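Local coordinates for protein membrane-bound protease PH1510 (Pyrococcus horikoshii, PDB 6M4B) that cleaves proteins preferentially near hydrophobic or aromatic residues, acting as a membrane-bound serine protease that can degrade casein and a stomatin homolog in vitro, at residues 10-15 with 205-210; 42-47 with 70-75; 91-96 with 185-190; 97-102 with 171-176. The protein carries 1 engineered substitution. All coordinates share one frame; numbering follows the deposited sequence.

All four contacts lie in the N-terminal protease domain, which has the ClpP/crotonase type of fold, and three of them pair strands of its six-stranded parallel sheet, ordered 170-171, 94-97, 70-74, 41-47, 9-16, 204-207. Interaction 1 sits at the 204-207 border, interaction 4 at the 170-171 border, about 16 Å apart between centres; interaction 2 lies inside, about 10 Å from each. Interaction 3 ties residues 91-94, leading into strand 94-97, to the loop after helix 175-182, about 12 Å from interaction 2. Along the chain, interaction 1 encloses the other three and interaction 4 nests within interaction 3, so residues distant in sequence close both borders of the sheet.

Interaction 1. Residues 10-15 with 205-210; sequences VYVAQI and VRYLAP
Val10, Tyr11 and Val12 pair in parallel with Val205, Arg206 and Tyr207, the strand axes 4.7 Å apart. Three backbone bonds hold the ladder: Arg206 N gives to Val10 O at 2.9 Å, Val12 N to Arg206 O, and Leu208 N to Val12 O at 2.9 Å with an almost straight N-H...O angle of 175°. Just beyond the paired residues, a water donates to Leu208 O (2.8 Å) and accepts from Gln14 N, satisfying both where the backbones part.

Tyr11 holds CG anti to its carbonyl carbon (chi1 -74°), which lays the ring along Arg206, ring and guanidinium planes 68° apart; Arg206 NH2 meets Tyr11 OH at 3.4 Å near the guanidinium plane, a weak bond, and the hydroxyl has a second weak partner in Asp37. Leu208 CD2 reaches Tyr11 CD1 obliquely at 3.6 Å. Replacing Tyr11 by alanine would probably leave the Arg206 guanidinium without its hydroxyl mate and open a gap beside Leu208. On the other face, Val12 CB sits over the Tyr207 ring, 4.2 Å from its centroid, a CH-pi contact. The pairing adds strand 204-207 as a border strand to the parallel sheet of the ClpP/crotonase-type fold.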
loop_
_atom_site.group_PDB
_atom_site.type_symbol
_atom_site.label_atom_id
_atom_site.label_comp_id
_atom_site.label_asym_id
_atom_site.label_seq_id
_atom_site.Cartn_x
_atom_site.Cartn_y
_atom_site.Cartn_z
ATOM N N VAL A 10 -15.611 5.324 21.647
ATOM C CA VAL A 10 -14.815 4.276 21.057
ATOM C C VAL A 10 -15.717 3.106 20.664
ATOM O O VAL A 10 -16.419 2.539 21.497
ATOM C CB VAL A 10 -13.688 3.802 21.996
ATOM C CG1 VAL A 10 -12.920 2.628 21.387
ATOM C CG2 VAL A 10 -12.713 4.956 22.222
ATOM N N TYR A 11 -15.668 2.745 19.389
ATOM C CA TYR A 11 -16.367 1.549 18.922
ATOM C C TYR A 11 -15.474 0.337 19.062
ATOM O O TYR A 11 -14.245 0.455 19.062
ATOM C CB TYR A 11 -16.845 1.725 17.502
ATOM C CG TYR A 11 -18.044 2.666 17.409
ATOM C CD1 TYR A 11 -19.331 2.211 17.716
ATOM C CD2 TYR A 11 -17.892 3.990 17.027
ATOM C CE1 TYR A 11 -20.421 3.042 17.615
ATOM C CE2 TYR A 11 -18.984 4.837 16.920
ATOM C CZ TYR A 11 -20.243 4.359 17.213
ATOM O OH TYR A 11 -21.319 5.193 17.120
ATOM N N VAL A 12 -16.104 -0.814 19.242
ATOM C CA VAL A 12 -15.437 -2.104 19.345
ATOM C C VAL A 12 -16.181 -3.044 18.386
ATOM O O VAL A 12 -17.400 -3.124 18.460
ATOM C CB VAL A 12 -15.474 -2.666 20.777
ATOM C CG1 VAL A 12 -14.821 -4.019 20.867
ATOM C CG2 VAL A 12 -14.765 -1.728 21.749
ATOM N N ALA A 13 -15.461 -3.730 17.496
ATOM C CA ALA A 13 -16.047 -4.786 16.703
ATOM C C ALA A 13 -15.188 -6.017 16.771
ATOM O O ALA A 13 -14.054 -5.980 17.244
ATOM C CB ALA A 13 -16.232 -4.335 15.283
ATOM N N GLN A 14 -15.744 -7.118 16.322
ATOM C CA GLN A 14 -15.079 -8.402 16.381
ATOM C C GLN A 14 -14.961 -8.887 14.955
ATOM O O GLN A 14 -15.938 -8.804 14.194
ATOM C CB GLN A 14 -15.887 -9.410 17.144
ATOM C CG GLN A 14 -16.103 -9.113 18.610
ATOM C CD GLN A 14 -16.660 -10.304 19.355
ATOM O OE1 GLN A 14 -15.911 -11.114 19.900
ATOM N NE2 GLN A 14 -17.979 -10.425 19.372
ATOM N N ILE A 15 -13.774 -9.369 14.596
ATOM C CA ILE A 15 -13.561 -10.058 13.329
ATOM C C ILE A 15 -12.803 -11.352 13.605
ATOM O O ILE A 15 -11.697 -11.349 14.191
ATOM C CB ILE A 15 -12.905 -9.126 12.282
ATOM C CG1 ILE A 15 -13.938 -8.080 11.844
ATOM C CG2 ILE A 15 -12.444 -9.903 11.044
ATOM C CD1 ILE A 15 -13.390 -6.929 11.077
ATOM N N VAL A 205 -17.740 3.377 25.506
ATOM C CA VAL A 205 -17.492 2.211 24.678
ATOM C C VAL A 205 -18.817 1.768 24.063
ATOM O O VAL A 205 -19.762 1.606 24.777
ATOM C CB VAL A 205 -16.914 1.084 25.515
ATOM C CG1 VAL A 205 -16.718 -0.168 24.655
ATOM C CG2 VAL A 205 -15.597 1.538 26.155
ATOM N N ARG A 206 -18.889 1.611 22.745
ATOM C CA ARG A 206 -20.078 1.046 22.064
ATOM C C ARG A 206 -19.695 -0.138 21.178
ATOM O O ARG A 206 -18.724 -0.066 20.450
ATOM C CB ARG A 206 -20.760 2.100 21.211
ATOM C CG ARG A 206 -21.300 3.279 21.988
ATOM C CD ARG A 206 -21.927 4.265 21.024
ATOM N NE ARG A 206 -22.600 5.371 21.714
ATOM C CZ ARG A 206 -23.047 6.471 21.116
ATOM N NH1 ARG A 206 -23.630 7.417 21.839
ATOM N NH2 ARG A 206 -22.908 6.640 19.801
ATOM N N TYR A 207 -20.432 -1.230 21.264
ATOM C CA TYR A 207 -20.136 -2.457 20.513
ATOM C C TYR A 207 -20.886 -2.422 19.201
ATOM O O TYR A 207 -22.020 -2.051 19.166
ATOM C CB TYR A 207 -20.401 -3.727 21.362
ATOM C CG TYR A 207 -19.355 -3.903 22.450
ATOM C CD1 TYR A 207 -19.403 -3.145 23.599
ATOM C CD2 TYR A 207 -18.259 -4.793 22.296
ATOM C CE1 TYR A 207 -18.415 -3.254 24.595
ATOM C CE2 TYR A 207 -17.272 -4.924 23.298
ATOM C CZ TYR A 207 -17.344 -4.139 24.439
ATOM O OH TYR A 207 -16.417 -4.191 25.483
ATOM N N LEU A 208 -20.208 -2.729 18.106
ATOM C CA LEU A 208 -20.860 -2.849 16.820
ATOM C C LEU A 208 -21.051 -4.310 16.579
ATOM O O LEU A 208 -20.134 -5.120 16.830
ATOM C CB LEU A 208 -20.013 -2.270 15.689
ATOM C CG LEU A 208 -19.813 -0.769 15.778
ATOM C CD1 LEU A 208 -18.810 -0.356 14.738
ATOM C CD2 LEU A 208 -21.130 -0.021 15.593
ATOM N N ALA A 209 -22.239 -4.648 16.085
ATOM C CA ALA A 209 -22.627 -6.037 15.882
ATOM C C ALA A 209 -22.647 -6.354 14.365
ATOM O O ALA A 209 -22.862 -5.466 13.532
ATOM C CB ALA A 209 -23.985 -6.312 16.554
ATOM N N PRO A 210 -22.393 -7.623 14.004
ATOM C CA PRO A 210 -22.493 -8.025 12.588
ATOM C C PRO A 210 -23.937 -7.961 12.099
ATOM O O PRO A 210 -24.826 -8.382 12.829
ATOM C CB PRO A 210 -21.909 -9.450 12.574
ATOM C CG PRO A 210 -21.934 -9.929 13.990
ATOM C CD PRO A 210 -21.994 -8.732 14.898
HETATM O O HOH W 1 -18.808 -7.265 15.564
#

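Interaction 2. Residues 42-47 with 70-75; sequences IIIELD and VIIYVY
Ile42 to Leu46 pair in register with Val70 to Val74, forming the two parallel strands of a beta-alpha-beta unit whose helix is 53-64. Four good backbone bonds alternate between the strands, from Ile71 N to Ile42 O (2.9 Å) through to Leu46 N to Tyr73 O (2.7 Å); a fifth, Tyr75 N to Leu46 O, is weak, consistent with the pairing fading there. A water bridges the carbonyls of Glu45 and Tyr75, donating to Tyr75 O and, weakly, to Glu45 O.

Glu45 can be followed outward. Glu45 CB lies 4.1 Å from Tyr75 CD1. Set beside the backbone N (chi1 -73°), Glu45 CG touches two tyrosines, 3.8 Å from Tyr73 CD2 and equally near Tyr75 CD1. The extended chain then carries Glu45 CD to 3.4 Å from Tyr75 CD1, and both carboxylate oxygens run alongside the CD1-CE1 bond, Glu45 OE2 3.6 Å from Tyr75 CE1. Carboxylate and Tyr75 ring planes differ by 31°, against 63° for Tyr73, and Tyr75 CB covers one face of the Tyr73 ring.

The same face carries Ile43, whose CG2 touches Tyr73 CB. On the reverse face, Leu46 CD2 rests on Ile72 CG2 and Ile44 CD1 on Val70 CG1. Helix 175-182 covers the Ile43, Glu45 and Tyr73 face through Ile175 and Leu178, and helix 21-36 packs Phe27 against Ile44 and Ile72. Strand 9-16 continues the sheet beyond 42-47, and Tyr73 OH bonds to Ala172 O.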
loop_
_atom_site.group_PDB
_atom_site.type_symbol
_atom_site.label_atom_id
_atom_site.label_comp_id
_atom_site.label_asym_id
_atom_site.label_seq_id
_atom_site.Cartn_x
_atom_site.Cartn_y
_atom_site.Cartn_z
ATOM N N ILE A 42 -11.652 3.200 16.670
ATOM C CA ILE A 42 -12.361 1.925 16.608
ATOM C C ILE A 42 -11.375 0.820 16.965
ATOM O O ILE A 42 -10.256 0.801 16.464
ATOM C CB ILE A 42 -13.034 1.692 15.245
ATOM C CG1 ILE A 42 -13.825 0.370 15.273
ATOM C CG2 ILE A 42 -12.054 1.727 14.091
ATOM C CD1 ILE A 42 -14.587 0.124 13.999
ATOM N N ILE A 43 -11.780 -0.058 17.870
ATOM C CA ILE A 43 -11.006 -1.215 18.277
ATOM C C ILE A 43 -11.605 -2.428 17.565
ATOM O O ILE A 43 -12.808 -2.647 17.579
ATOM C CB ILE A 43 -11.055 -1.471 19.778
ATOM C CG1 ILE A 43 -10.390 -0.295 20.531
ATOM C CG2 ILE A 43 -10.333 -2.787 20.119
ATOM C CD1 ILE A 43 -10.723 -0.258 22.017
ATOM N N ILE A 44 -10.746 -3.186 16.905
ATOM C CA ILE A 44 -11.155 -4.375 16.222
ATOM C C ILE A 44 -10.478 -5.518 16.900
ATOM O O ILE A 44 -9.265 -5.620 16.872
ATOM C CB ILE A 44 -10.868 -4.272 14.734
ATOM C CG1 ILE A 44 -11.831 -3.226 14.174
ATOM C CG2 ILE A 44 -11.033 -5.635 14.073
ATOM C CD1 ILE A 44 -11.586 -2.866 12.751
ATOM N N GLU A 45 -11.305 -6.356 17.535
ATOM C CA GLU A 45 -10.861 -7.561 18.223
ATOM C C GLU A 45 -10.681 -8.650 17.160
ATOM O O GLU A 45 -11.649 -9.071 16.533
ATOM C CB GLU A 45 -11.876 -7.997 19.271
ATOM C CG GLU A 45 -11.884 -7.088 20.498
ATOM C CD GLU A 45 -13.035 -7.377 21.471
ATOM O OE1 GLU A 45 -13.925 -8.180 21.123
ATOM O OE2 GLU A 45 -13.061 -6.786 22.575
ATOM N N LEU A 46 -9.436 -9.039 16.919
ATOM C CA LEU A 46 -9.104 -9.832 15.745
ATOM C C LEU A 46 -8.596 -11.202 16.156
ATOM O O LEU A 46 -7.804 -11.323 17.064
ATOM C CB LEU A 46 -8.036 -9.128 14.894
ATOM C CG LEU A 46 -7.596 -9.841 13.606
ATOM C CD1 LEU A 46 -8.700 -9.805 12.564
ATOM C CD2 LEU A 46 -6.342 -9.186 13.088
ATOM N N ASP A 47 -9.133 -12.233 15.509
ATOM C CA ASP A 47 -8.692 -13.617 15.699
ATOM C C ASP A 47 -8.768 -14.282 14.312
ATOM O O ASP A 47 -9.857 -14.517 13.763
ATOM C CB ASP A 47 -9.592 -14.341 16.711
ATOM C CG ASP A 47 -9.080 -15.735 17.083
ATOM O OD1 ASP A 47 -7.926 -16.077 16.747
ATOM O OD2 ASP A 47 -9.807 -16.476 17.787
ATOM N N VAL A 70 -7.628 3.248 14.014
ATOM C CA VAL A 70 -7.965 1.834 14.109
ATOM C C VAL A 70 -6.940 1.078 14.982
ATOM O O VAL A 70 -5.716 1.040 14.684
ATOM C CB VAL A 70 -7.964 1.166 12.722
ATOM C CG1 VAL A 70 -8.496 -0.275 12.811
ATOM C CG2 VAL A 70 -8.789 1.987 11.764
ATOM N N ILE A 71 -7.428 0.454 16.030
ATOM C CA ILE A 71 -6.614 -0.299 16.968
ATOM C C ILE A 71 -6.929 -1.763 16.677
ATOM O O ILE A 71 -8.088 -2.163 16.710
ATOM C CB ILE A 71 -6.928 0.084 18.418
ATOM C CG1 ILE A 71 -6.596 1.565 18.621
ATOM C CG2 ILE A 71 -6.113 -0.772 19.376
ATOM C CD1 ILE A 71 -7.002 2.120 19.959
ATOM N N ILE A 72 -5.891 -2.552 16.412
ATOM C CA ILE A 72 -6.057 -3.968 16.204
ATOM C C ILE A 72 -5.709 -4.633 17.530
ATOM O O ILE A 72 -4.626 -4.425 18.060
ATOM C CB ILE A 72 -5.177 -4.490 15.035
ATOM C CG1 ILE A 72 -5.598 -3.832 13.706
ATOM C CG2 ILE A 72 -5.286 -5.984 14.938
ATOM C CD1 ILE A 72 -6.985 -4.130 13.225
ATOM N N TYR A 73 -6.671 -5.392 18.060
ATOM C CA TYR A 73 -6.579 -5.982 19.370
ATOM C C TYR A 73 -6.728 -7.470 19.183
ATOM O O TYR A 73 -7.806 -7.953 18.842
ATOM C CB TYR A 73 -7.660 -5.450 20.288
ATOM C CG TYR A 73 -7.671 -5.935 21.752
ATOM C CD1 TYR A 73 -6.535 -6.431 22.363
ATOM C CD2 TYR A 73 -8.847 -5.871 22.520
ATOM C CE1 TYR A 73 -6.539 -6.821 23.686
ATOM C CE2 TYR A 73 -8.870 -6.280 23.862
ATOM C CZ TYR A 73 -7.717 -6.715 24.454
ATOM O OH TYR A 73 -7.706 -7.112 25.790
ATOM N N VAL A 74 -5.623 -8.174 19.388
ATOM C CA VAL A 74 -5.607 -9.611 19.232
ATOM C C VAL A 74 -6.222 -10.223 20.503
ATOM O O VAL A 74 -5.631 -10.200 21.597
ATOM C CB VAL A 74 -4.188 -10.168 18.999
ATOM C CG1 VAL A 74 -4.300 -11.647 18.577
ATOM C CG2 VAL A 74 -3.470 -9.358 17.914
ATOM N N TYR A 75 -7.414 -10.758 20.335
ATOM C CA TYR A 75 -8.330 -11.023 21.447
ATOM C C TYR A 75 -9.448 -11.954 20.932
ATOM O O TYR A 75 -9.854 -11.810 19.755
ATOM C CB TYR A 75 -8.908 -9.682 21.926
ATOM C CG TYR A 75 -9.904 -9.765 23.048
ATOM C CD1 TYR A 75 -11.264 -10.008 22.784
ATOM C CD2 TYR A 75 -9.509 -9.570 24.373
ATOM C CE1 TYR A 75 -12.193 -10.071 23.822
ATOM C CE2 TYR A 75 -10.425 -9.649 25.424
ATOM C CZ TYR A 75 -11.757 -9.891 25.131
ATOM O OH TYR A 75 -12.649 -9.959 26.136
HETATM O O HOH W 2 -11.964 -11.580 17.998
#

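Interaction 3. Residues 91-96 with 185-190; sequences GSHLIA and MKTKIP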
loop_
_atom_site.group_PDB
_atom_site.type_symbol
_atom_site.label_atom_id
_atom_site.label_comp_id
_atom_site.label_asym_id
_atom_site.label_seq_id
_atom_site.Cartn_x
_atom_site.Cartn_y
_atom_site.Cartn_z
ATOM N N GLY A 91 -0.293 -2.804 9.862
ATOM C CA GLY A 91 -0.811 -1.674 9.106
ATOM C C GLY A 91 -1.656 -0.700 9.888
ATOM O O GLY A 91 -2.122 0.300 9.337
ATOM N N SER A 92 -1.800 -0.927 11.178
ATOM C CA SER A 92 -2.790 -0.223 11.978
ATOM C C SER A 92 -2.133 0.799 12.884
ATOM O O SER A 92 -0.909 0.811 13.090
ATOM C CB SER A 92 -3.603 -1.233 12.809
ATOM O OG SER A 92 -2.920 -1.578 14.017
ATOM N N HIS A 93 -2.976 1.670 13.428
ATOM C CA HIS A 93 -2.535 2.795 14.238
ATOM C C HIS A 93 -1.946 2.404 15.575
ATOM O O HIS A 93 -1.155 3.143 16.131
ATOM C CB HIS A 93 -3.703 3.755 14.422
ATOM C CG HIS A 93 -4.176 4.351 13.148
ATOM N ND1 HIS A 93 -5.122 3.749 12.354
ATOM C CD2 HIS A 93 -3.823 5.499 12.510
ATOM C CE1 HIS A 93 -5.336 4.494 11.278
ATOM N NE2 HIS A 93 -4.550 5.553 11.349
ATOM N N LEU A 94 -2.399 1.269 16.112
ATOM C CA LEU A 94 -1.964 0.781 17.394
ATOM C C LEU A 94 -2.292 -0.712 17.485
ATOM O O LEU A 94 -3.343 -1.127 17.015
ATOM C CB LEU A 94 -2.687 1.522 18.526
ATOM C CG LEU A 94 -1.970 1.512 19.887
ATOM C CD1 LEU A 94 -0.859 2.511 19.818
ATOM C CD2 LEU A 94 -2.874 1.905 21.057
ATOM N N ILE A 95 -1.396 -1.504 18.064
ATOM C CA ILE A 95 -1.643 -2.910 18.217
ATOM C C ILE A 95 -1.627 -3.202 19.688
ATOM O O ILE A 95 -0.680 -2.831 20.379
ATOM C CB ILE A 95 -0.571 -3.803 17.525
ATOM C CG1 ILE A 95 -0.429 -3.466 16.028
ATOM C CG2 ILE A 95 -0.958 -5.258 17.656
ATOM C CD1 ILE A 95 0.893 -3.952 15.440
ATOM N N ALA A 96 -2.633 -3.933 20.118
ATOM C CA ALA A 96 -2.699 -4.484 21.459
ATOM C C ALA A 96 -2.895 -5.997 21.374
ATOM O O ALA A 96 -3.610 -6.494 20.484
ATOM C CB ALA A 96 -3.855 -3.857 22.209
ATOM N N MET A 185 -1.114 7.834 24.118
ATOM C CA MET A 185 -0.144 7.461 23.104
ATOM C C MET A 185 -0.537 7.977 21.712
ATOM O O MET A 185 -1.726 8.199 21.398
ATOM C CB MET A 185 0.423 6.017 23.259
ATOM C CG MET A 185 -0.432 4.799 23.275
ATOM S SD MET A 185 0.632 3.341 23.296
ATOM C CE MET A 185 1.245 2.886 24.942
ATOM N N LYS A 186 0.483 8.334 20.941
ATOM C CA LYS A 186 0.298 8.700 19.545
ATOM C C LYS A 186 0.052 7.492 18.666
ATOM O O LYS A 186 0.571 6.422 18.898
ATOM C CB LYS A 186 1.511 9.447 19.010
ATOM C CG LYS A 186 1.852 10.657 19.850
ATOM C CD LYS A 186 2.915 11.539 19.230
ATOM C CE LYS A 186 2.362 12.910 18.905
ATOM N NZ LYS A 186 3.446 13.901 19.114
ATOM N N THR A 187 -0.739 7.690 17.631
ATOM C CA THR A 187 -0.927 6.683 16.630
ATOM C C THR A 187 0.431 6.436 15.991
ATOM O O THR A 187 1.258 7.329 15.893
ATOM C CB THR A 187 -1.952 7.107 15.565
ATOM O OG1 THR A 187 -1.595 8.378 15.000
ATOM C CG2 THR A 187 -3.322 7.196 16.188
ATOM N N LYS A 188 0.668 5.214 15.571
ATOM C CA LYS A 188 1.965 4.892 15.017
ATOM C C LYS A 188 2.067 5.218 13.536
ATOM O O LYS A 188 3.151 5.303 13.006
ATOM C CB LYS A 188 2.320 3.404 15.249
ATOM C CG LYS A 188 2.527 2.991 16.701
ATOM C CD LYS A 188 3.403 3.877 17.575
ATOM C CE LYS A 188 4.829 4.111 17.100
ATOM N NZ LYS A 188 5.669 2.916 17.275
ATOM N N ILE A 189 0.938 5.389 12.879
ATOM C CA ILE A 189 0.882 5.855 11.502
ATOM C C ILE A 189 -0.036 7.098 11.516
ATOM O O ILE A 189 -0.816 7.293 12.442
ATOM C CB ILE A 189 0.347 4.786 10.508
ATOM C CG1 ILE A 189 -1.045 4.287 10.894
ATOM C CG2 ILE A 189 1.285 3.611 10.425
ATOM C CD1 ILE A 189 -1.704 3.379 9.853
ATOM N N PRO A 190 0.085 7.964 10.522
ATOM C CA PRO A 190 -0.761 9.161 10.498
ATOM C C PRO A 190 -2.262 8.869 10.315
ATOM O O PRO A 190 -2.651 7.816 9.810
ATOM C CB PRO A 190 -0.219 9.966 9.281
ATOM C CG PRO A 190 1.054 9.312 8.892
ATOM C CD PRO A 190 0.964 7.880 9.344
#
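His93, Ile189 and Leu94 bury the most surface where the loop following helix 175-182 packs beside residues 91-94, which lead into strand 94-97 in the parallel sheet of this ClpP/crotonase-type fold. The 185-190 segment has no regular secondary structure, and a single close CA pair, His93 with Thr187 at 4.8 Å, marks where the chains run nearest.

His93 is held through both backbone and ring. Its carbonyl oxygen accepts from Lys188 N at 2.8 Å, with the donor in the carbonyl plane on a lone pair. The imidazole points NE2 at Pro190 O, near the ring plane, in a weak bond of 3.3 Å with an N-H...O angle of only 135°. Thr187 CB also lies at the ring edge, while Ile189 CG1 covers one face in a CH-pi contact, 3.8 Å from the centroid and offset toward the rim. A chi1 of 57° wedges that CG1 between the backbone N and carbonyl carbon of Ile189, turning the branch onto the imidazole. With alanine in place of His93, Ile189 CG1 would probably lose the ring face it rests on and Pro190 O its weak NE2 donor.

Leu94 CD1 meets Met185 SD at 3.9 Å, the side chains crossing at about a right angle. On the neighbouring subunit, Ile125 packs on Pro190 and the active-site Lys124 on Lys186. Within the loop, Thr187 OG1 donates to Ile189 O at 2.9 Å.

Interaction 4. Residues 97-102 with 171-176; sequences MAPGTS and VARDIN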
loop_
_atom_site.group_PDB
_atom_site.type_symbol
_atom_site.label_atom_id
_atom_site.label_comp_id
_atom_site.label_asym_id
_atom_site.label_seq_id
_atom_site.Cartn_x
_atom_site.Cartn_y
_atom_site.Cartn_z
ATOM N N MET A 97 -2.276 -6.701 22.301
ATOM C CA MET A 97 -2.478 -8.163 22.438
ATOM C C MET A 97 -2.903 -8.601 23.870
ATOM O O MET A 97 -2.377 -8.123 24.845
ATOM C CB MET A 97 -1.214 -8.914 22.014
ATOM C CG MET A 97 -0.865 -8.775 20.517
ATOM S SD MET A 97 0.656 -9.643 20.132
ATOM C CE MET A 97 0.059 -11.327 20.103
ATOM N N ALA A 98 -3.922 -9.435 23.949
ATOM C CA ALA A 98 -4.309 -10.074 25.224
ATOM C C ALA A 98 -3.277 -11.133 25.600
ATOM O O ALA A 98 -2.648 -11.697 24.703
ATOM C CB ALA A 98 -5.662 -10.733 25.089
ATOM N N PRO A 99 -3.051 -11.370 26.912
ATOM C CA PRO A 99 -2.115 -12.464 27.257
ATOM C C PRO A 99 -2.667 -13.775 26.731
ATOM O O PRO A 99 -3.900 -13.893 26.556
ATOM C CB PRO A 99 -2.061 -12.430 28.783
ATOM C CG PRO A 99 -2.437 -11.013 29.149
ATOM C CD PRO A 99 -3.479 -10.625 28.112
ATOM N N GLY A 100 -1.754 -14.672 26.341
ATOM C CA GLY A 100 -2.095 -15.946 25.696
ATOM C C GLY A 100 -2.429 -15.890 24.217
ATOM O O GLY A 100 -3.076 -16.799 23.679
ATOM N N THR A 101 -2.030 -14.811 23.533
ATOM C CA THR A 101 -2.335 -14.684 22.103
ATOM C C THR A 101 -1.045 -14.778 21.331
ATOM O O THR A 101 0.026 -14.878 21.902
ATOM C CB THR A 101 -3.079 -13.374 21.745
ATOM O OG1 THR A 101 -2.306 -12.245 22.161
ATOM C CG2 THR A 101 -4.458 -13.347 22.367
ATOM N N SER A 102 -1.154 -14.750 20.020
ATOM C CA SER A 102 -0.005 -14.999 19.173
ATOM C C SER A 102 -0.009 -14.039 17.967
ATOM O O SER A 102 -1.059 -13.709 17.415
ATOM C CB SER A 102 -0.092 -16.449 18.682
ATOM O OG SER A 102 1.078 -16.784 18.009
ATOM N N VAL A 171 0.110 -4.609 25.784
ATOM C CA VAL A 171 -0.480 -5.880 26.296
ATOM C C VAL A 171 -1.630 -5.558 27.274
ATOM O O VAL A 171 -1.405 -4.865 28.292
ATOM C CB VAL A 171 0.574 -6.722 27.039
ATOM C CG1 VAL A 171 -0.035 -8.056 27.483
ATOM C CG2 VAL A 171 1.779 -6.923 26.142
ATOM N N ALA A 172 -2.815 -6.079 26.978
ATOM C CA ALA A 172 -4.031 -5.769 27.746
ATOM C C ALA A 172 -5.020 -6.928 27.840
ATOM O O ALA A 172 -5.447 -7.493 26.811
ATOM C CB ALA A 172 -4.754 -4.575 27.115
ATOM N N ARG A 173 -5.451 -7.172 29.088
ATOM C CA ARG A 173 -6.360 -8.256 29.470
ATOM C C ARG A 173 -7.769 -8.029 28.986
ATOM O O ARG A 173 -8.463 -8.980 28.753
ATOM C CB ARG A 173 -6.460 -8.340 30.986
ATOM C CG ARG A 173 -5.146 -8.544 31.734
ATOM C CD ARG A 173 -5.375 -8.655 33.241
ATOM N NE ARG A 173 -6.388 -7.742 33.804
ATOM C CZ ARG A 173 -6.130 -6.614 34.458
ATOM N NH1 ARG A 173 -7.159 -5.875 34.917
ATOM N NH2 ARG A 173 -4.863 -6.195 34.634
ATOM N N ASP A 174 -8.186 -6.762 28.864
ATOM C CA ASP A 174 -9.525 -6.432 28.383
ATOM C C ASP A 174 -9.591 -5.021 27.841
ATOM O O ASP A 174 -8.585 -4.312 27.832
ATOM C CB ASP A 174 -10.591 -6.600 29.507
ATOM C CG ASP A 174 -10.226 -5.840 30.791
ATOM O OD1 ASP A 174 -9.593 -4.758 30.725
ATOM O OD2 ASP A 174 -10.567 -6.346 31.879
ATOM N N ILE A 175 -10.761 -4.683 27.311
ATOM C CA ILE A 175 -10.990 -3.410 26.716
ATOM C C ILE A 175 -10.605 -2.285 27.667
ATOM O O ILE A 175 -9.938 -1.342 27.284
ATOM C CB ILE A 175 -12.431 -3.271 26.196
ATOM C CG1 ILE A 175 -12.689 -4.160 24.951
ATOM C CG2 ILE A 175 -12.697 -1.831 25.797
ATOM C CD1 ILE A 175 -11.820 -3.845 23.729
ATOM N N ASN A 176 -11.007 -2.389 28.907
ATOM C CA ASN A 176 -10.723 -1.339 29.884
ATOM C C ASN A 176 -9.195 -1.140 30.141
ATOM O O ASN A 176 -8.708 0.001 30.187
ATOM C CB ASN A 176 -11.469 -1.692 31.174
ATOM C CG ASN A 176 -11.669 -0.500 32.105
ATOM O OD1 ASN A 176 -12.735 0.191 32.105
ATOM N ND2 ASN A 176 -10.650 -0.255 32.925
#
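One parallel bridge, Met97 with Val171 at a CA-CA distance of 4.9 Å, joins the backbones through a hydrogen bond from Ala172 N to Met97 O (3.0 Å), the donor standing 38° out of the carbonyl plane. This pairing places strand 170-171 at the border of the six-stranded parallel sheet of the ClpP/crotonase-type fold, beside strand 94-97. Two CA-H...O contacts extend it: Val171 CA reaches Met97 O, and Ala98 CA comes within 3.2 Å of Ala172 O.

The side-chain contact is slight. Val171 turns CG1 anti to its own nitrogen (chi1 -177°), where it lies 3.5 Å from Met97 O and 4.2 Å from Pro99 CG; the valine and the proline ring meet at an oblique angle. Pro99 CD approaches Arg173 CA at 4.0 Å, setting the pyrrolidine against the backbone that leads into helix 175-182. Arg173 directs its guanidinium to a salt bridge with Glu177, and Asp174 is the N-cap of that helix, its OD1 accepting from Glu177 N. Met97 instead extends away from Val171 toward Pro159 and Ala162 of helix 159-164.

Beyond the bridge the chain reverses in a type II beta turn from Ala98 to Thr101, with Gly100 at positive phi. Its closing backbone bond is weak, but Thr101 OG1 donates to Ala98 O at 2.6 Å, in the carbonyl plane.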